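Local coordinates for bacterioferritin (Mycobacterium smegmatis str. MC2 155, PDB 3BKN), which probably stores iron, oxidising ferrous ions with dioxygen at a di-nuclear centre and laying down the ferric mineral inside a hollow 24-subunit shell that carries heme b, at residues L19-Q24 against L91-E96. Residues are numbered along the deposited sequence; the frame is centred on the assembly and turned at random.
With ZN (zinc ion), chain N; HEM (protoporphyrin IX containing Fe), chain T.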
ATOM      1  N   LEU A  19      47.201  -1.601  18.719  1.00 41.59           N
ATOM      2  CA  LEU A  19      46.595  -2.098  19.918  1.00 40.63           C
ATOM      3  C   LEU A  19      46.739  -1.052  20.983  1.00 41.95           C
ATOM      4  O   LEU A  19      45.883  -0.969  21.868  1.00 44.03           O
ATOM      5  CB  LEU A  19      47.199  -3.386  20.401  1.00 38.15           C
ATOM      6  CG  LEU A  19      47.020  -4.498  19.419  1.00 36.35           C
ATOM      7  CD1 LEU A  19      47.972  -5.587  19.811  1.00 36.82           C
ATOM      8  CD2 LEU A  19      45.614  -4.968  19.403  1.00 32.77           C
ATOM      9  N   THR A  20      47.805  -0.251  20.899  1.00 40.98           N
ATOM     10  CA  THR A  20      48.045   0.799  21.878  1.00 40.13           C
ATOM     11  C   THR A  20      47.110   1.934  21.619  1.00 39.97           C
ATOM     12  O   THR A  20      46.541   2.470  22.566  1.00 40.84           O
ATOM     13  CB  THR A  20      49.453   1.360  21.803  1.00 40.17           C
ATOM     14  OG1 THR A  20      50.414   0.307  21.978  1.00 39.41           O
ATOM     15  CG2 THR A  20      49.637   2.364  22.893  1.00 40.25           C
ATOM     16  N   ALA A  21      46.950   2.314  20.354  1.00 38.82           N
ATOM     17  CA  ALA A  21      45.959   3.338  20.008  1.00 38.63           C
ATOM     18  C   ALA A  21      44.521   2.942  20.433  1.00 39.11           C
ATOM     19  O   ALA A  21      43.790   3.770  20.942  1.00 39.83           O
ATOM     20  CB  ALA A  21      46.024   3.742  18.541  1.00 36.52           C
ATOM     21  N   ILE A  22      44.119   1.684  20.286  1.00 39.12           N
ATOM     22  CA  ILE A  22      42.764   1.322  20.713  1.00 38.51           C
ATOM     23  C   ILE A  22      42.558   1.726  22.175  1.00 39.16           C
ATOM     24  O   ILE A  22      41.571   2.387  22.503  1.00 38.86           O
ATOM     25  CB  ILE A  22      42.510  -0.174  20.622  1.00 37.23           C
ATOM     26  CG1 ILE A  22      42.499  -0.616  19.195  1.00 36.91           C
ATOM     27  CG2 ILE A  22      41.191  -0.592  21.352  1.00 35.52           C
ATOM     28  CD1 ILE A  22      42.779  -2.082  19.092  1.00 37.34           C
ATOM     29  N   ASN A  23      43.491   1.313  23.036  1.00 39.07           N
ATOM     30  CA  ASN A  23      43.376   1.550  24.450  1.00 40.16           C
ATOM     31  C   ASN A  23      43.447   3.046  24.742  1.00 41.60           C
ATOM     32  O   ASN A  23      42.644   3.574  25.525  1.00 41.54           O
ATOM     33  CB  ASN A  23      44.426   0.738  25.197  1.00 39.18           C
ATOM     34  CG  ASN A  23      44.127  -0.788  25.161  1.00 40.15           C
ATOM     35  OD1 ASN A  23      43.409  -1.278  24.263  1.00 40.76           O
ATOM     36  ND2 ASN A  23      44.687  -1.536  26.121  1.00 37.97           N
ATOM     37  N   GLN A  24      44.347   3.762  24.060  1.00 42.70           N
ATOM     38  CA  GLN A  24      44.526   5.170  24.392  1.00 43.34           C
ATOM     39  C   GLN A  24      43.282   5.963  24.064  1.00 44.48           C
ATOM     40  O   GLN A  24      42.768   6.683  24.934  1.00 45.14           O
ATOM     41  CB  GLN A  24      45.755   5.772  23.742  1.00 43.05           C
ATOM     42  CG  GLN A  24      46.240   7.028  24.475  1.00 43.97           C
ATOM     43  CD  GLN A  24      47.596   7.506  23.942  1.00 46.89           C
ATOM     44  OE1 GLN A  24      48.656   6.927  24.279  1.00 49.52           O
ATOM     45  NE2 GLN A  24      47.574   8.545  23.096  1.00 45.29           N
ATOM     46  N   LEU A  91      47.911  12.655  19.132  1.00 47.91           N
ATOM     47  CA  LEU A  91      48.741  13.126  18.032  1.00 46.50           C
ATOM     48  C   LEU A  91      50.148  12.517  18.141  1.00 46.47           C
ATOM     49  O   LEU A  91      50.743  12.166  17.137  1.00 46.89           O
ATOM     50  CB  LEU A  91      48.738  14.654  17.982  1.00 45.51           C
ATOM     51  CG  LEU A  91      49.501  15.448  16.940  1.00 45.58           C
ATOM     52  CD1 LEU A  91      48.794  15.314  15.590  1.00 47.22           C
ATOM     53  CD2 LEU A  91      49.521  16.874  17.365  1.00 44.34           C
ATOM     54  N   ALA A  92      50.658  12.346  19.355  1.00 45.61           N
ATOM     55  CA  ALA A  92      51.981  11.787  19.482  1.00 45.54           C
ATOM     56  C   ALA A  92      52.072  10.356  18.916  1.00 46.43           C
ATOM     57  O   ALA A  92      53.035  10.040  18.226  1.00 46.68           O
ATOM     58  CB  ALA A  92      52.523  11.919  20.943  1.00 43.59           C
ATOM     59  N   ILE A  93      51.079   9.495  19.162  1.00 47.51           N
ATOM     60  CA  ILE A  93      51.142   8.188  18.532  1.00 49.53           C
ATOM     61  C   ILE A  93      50.830   8.131  17.031  1.00 49.84           C
ATOM     62  O   ILE A  93      51.334   7.238  16.331  1.00 50.65           O
ATOM     63  CB  ILE A  93      50.411   7.040  19.242  1.00 50.97           C
ATOM     64  CG1 ILE A  93      49.032   7.417  19.665  1.00 51.15           C
ATOM     65  CG2 ILE A  93      51.250   6.474  20.439  1.00 53.85           C
ATOM     66  CD1 ILE A  93      48.436   6.262  20.450  1.00 53.36           C
ATOM     67  N   GLU A  94      50.007   9.050  16.532  1.00 48.98           N
ATOM     68  CA  GLU A  94      49.771   9.076  15.108  1.00 48.44           C
ATOM     69  C   GLU A  94      51.053   9.435  14.391  1.00 48.40           C
ATOM     70  O   GLU A  94      51.355   8.830  13.362  1.00 48.08           O
ATOM     71  CB  GLU A  94      48.619   9.991  14.740  1.00 47.70           C
ATOM     72  CG  GLU A  94      47.291   9.552  15.318  1.00 47.98           C
ATOM     73  CD  GLU A  94      46.750   8.273  14.698  1.00 51.87           C
ATOM     74  OE1 GLU A  94      47.398   7.658  13.810  1.00 53.82           O
ATOM     75  OE2 GLU A  94      45.653   7.856  15.108  1.00 52.67           O
ATOM     76  N   TYR A  95      51.836  10.360  14.953  1.00 48.32           N
ATOM     77  CA  TYR A  95      53.133  10.727  14.367  1.00 49.21           C
ATOM     78  C   TYR A  95      54.109   9.581  14.384  1.00 49.81           C
ATOM     79  O   TYR A  95      54.886   9.431  13.436  1.00 49.99           O
ATOM     80  CB  TYR A  95      53.760  11.957  15.009  1.00 49.40           C
ATOM     81  CG  TYR A  95      53.291  13.184  14.329  1.00 51.12           C
ATOM     82  CD1 TYR A  95      53.484  13.350  12.942  1.00 54.24           C
ATOM     83  CD2 TYR A  95      52.641  14.190  15.026  1.00 51.70           C
ATOM     84  CE1 TYR A  95      53.036  14.512  12.268  1.00 53.92           C
ATOM     85  CE2 TYR A  95      52.175  15.361  14.363  1.00 52.15           C
ATOM     86  CZ  TYR A  95      52.379  15.503  12.993  1.00 52.28           C
ATOM     87  OH  TYR A  95      51.936  16.621  12.341  1.00 51.74           O
ATOM     88  N   GLU A  96      54.088   8.760  15.441  1.00 50.04           N
ATOM     89  CA  GLU A  96      54.955   7.578  15.448  1.00 50.66           C
ATOM     90  C   GLU A  96      54.561   6.621  14.343  1.00 50.34           C
ATOM     91  O   GLU A  96      55.439   6.005  13.738  1.00 51.42           O
ATOM     92  CB  GLU A  96      54.991   6.869  16.781  1.00 51.13           C
ATOM     93  CG  GLU A  96      55.680   7.726  17.811  1.00 54.90           C
ATOM     94  CD  GLU A  96      55.475   7.255  19.243  1.00 56.77           C
ATOM     95  OE1 GLU A  96      54.394   6.671  19.559  1.00 56.08           O
ATOM     96  OE2 GLU A  96      56.417   7.506  20.038  1.00 57.81           O
TER
HETATM   97 ZN    ZN N 202      44.730   6.539  13.897  1.00 53.42          ZN
HETATM   98  CHA HEM T 301      33.911  -3.474  18.888  0.50 43.55           C
HETATM   99  CHB HEM T 301      35.601  -2.089  23.238  0.50 43.67           C
HETATM  100  CHC HEM T 301      39.893  -3.985  22.091  0.50 42.56           C
HETATM  101  CHD HEM T 301      38.298  -5.239  17.670  0.50 43.82           C
HETATM  102  C1A HEM T 301      33.951  -2.947  20.254  0.50 43.85           C
HETATM  103  C2A HEM T 301      32.773  -2.375  20.893  0.50 44.02           C
HETATM  104  C3A HEM T 301      33.290  -1.967  22.187  0.50 43.44           C
HETATM  105  C4A HEM T 301      34.699  -2.353  22.123  0.50 43.68           C
HETATM  106  CMA HEM T 301      32.571  -1.305  23.318  0.50 43.35           C
HETATM  107  CAA HEM T 301      31.379  -2.254  20.350  0.50 46.48           C
HETATM  108  CBA HEM T 301      31.044  -3.557  19.637  0.50 52.91           C
HETATM  109  CGA HEM T 301      29.764  -4.194  20.123  0.50 58.37           C
HETATM  110  O1A HEM T 301      29.776  -4.822  21.199  0.50 61.05           O
HETATM  111  O2A HEM T 301      28.742  -4.087  19.415  0.50 58.39           O
HETATM  112  C1B HEM T 301      36.999  -2.470  23.323  0.50 42.79           C
HETATM  113  C2B HEM T 301      37.787  -2.228  24.533  0.50 42.11           C
HETATM  114  C3B HEM T 301      39.032  -2.825  24.104  0.50 42.17           C
HETATM  115  C4B HEM T 301      38.844  -3.306  22.833  0.50 42.20           C
HETATM  116  CMB HEM T 301      37.400  -1.565  25.819  0.50 42.45           C
HETATM  117  CAB HEM T 301      40.271  -2.887  24.898  0.50 43.02           C
HETATM  118  CBB HEM T 301      41.365  -2.291  24.463  0.50 43.21           C
HETATM  119  C1C HEM T 301      39.872  -4.549  20.754  0.50 42.61           C
HETATM  120  C2C HEM T 301      41.051  -5.203  20.170  0.50 42.98           C
HETATM  121  C3C HEM T 301      40.570  -5.580  18.865  0.50 43.13           C
HETATM  122  C4C HEM T 301      39.177  -5.113  18.832  0.50 43.92           C
HETATM  123  CMC HEM T 301      42.420  -5.457  20.709  0.50 43.46           C
HETATM  124  CAC HEM T 301      41.399  -6.281  17.866  0.50 41.82           C
HETATM  125  CBC HEM T 301      40.983  -6.349  16.636  0.50 40.72           C
HETATM  126  C1D HEM T 301      36.906  -4.813  17.597  0.50 43.06           C
HETATM  127  C2D HEM T 301      36.101  -5.048  16.415  0.50 43.05           C
HETATM  128  C3D HEM T 301      34.815  -4.514  16.836  0.50 43.23           C
HETATM  129  C4D HEM T 301      35.017  -4.063  18.112  0.50 43.22           C
HETATM  130  CMD HEM T 301      36.523  -5.684  15.120  0.50 43.21           C
HETATM  131  CAD HEM T 301      33.549  -4.446  16.043  0.50 45.75           C
HETATM  132  CBD HEM T 301      33.892  -3.891  14.672  0.50 51.37           C
HETATM  133  CGD HEM T 301      33.290  -2.531  14.442  0.50 55.86           C
HETATM  134  O1D HEM T 301      34.053  -1.587  14.168  0.50 56.88           O
HETATM  135  O2D HEM T 301      32.060  -2.406  14.519  0.50 57.37           O
HETATM  136  NA  HEM T 301      35.081  -2.924  20.975  0.50 43.69           N
HETATM  137  NB  HEM T 301      37.635  -3.115  22.338  0.50 42.32           N
HETATM  138  NC  HEM T 301      38.793  -4.499  19.972  0.50 43.42           N
HETATM  139  ND  HEM T 301      36.249  -4.241  18.611  0.50 42.87           N
HETATM  140 FE   HEM T 301      36.941  -3.670  20.459  0.50 42.26          FE
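Ile-93 reaches from helix 83-110 to helix 5-34 and makes the apolar contact with its CD1 methyl, which meets CB of Ala-21 at 4.0 Å. CG1 of Ile-93 stands between the backbone N and the carbonyl carbon (chi1 47°), and the extended chi2 carries CD1 on to the facing helix. The same methyl also lies 3.9 Å from CA of Ala-21.

Gln-24 approaches Ile-93 from the opposite direction and lays its amide against the same methyl, NE2 of Gln-24 lying 3.6 Å from CD1 of Ile-93. Two hydrogen bonds fix this buried amide: NE2 to Asp-90 OD1, and OE1 to the backbone N of Arg-78.

Glu-94, bent at chi2, binds a zinc ion through OE2 at 2.0 Å. Glu-51, Glu-127 and His-130 complete this half of the di-nuclear centre, zinc-filled here and probably the ferroxidase site, and Tyr-25 OH hydrogen-bonds to the same OE2.

On the heme-facing side of helix 5-34, CD2 of Leu-19 lies 3.5 Å from the heme methyl CMC, and Ile-22 also lines the pocket. The contact joins two helices of the ferritin four-helix bundle close to the centre of the subunit, with helix 38-64 packed on Ala-21 and Ile-22 and helix 114-144 on Leu-91 and Glu-94.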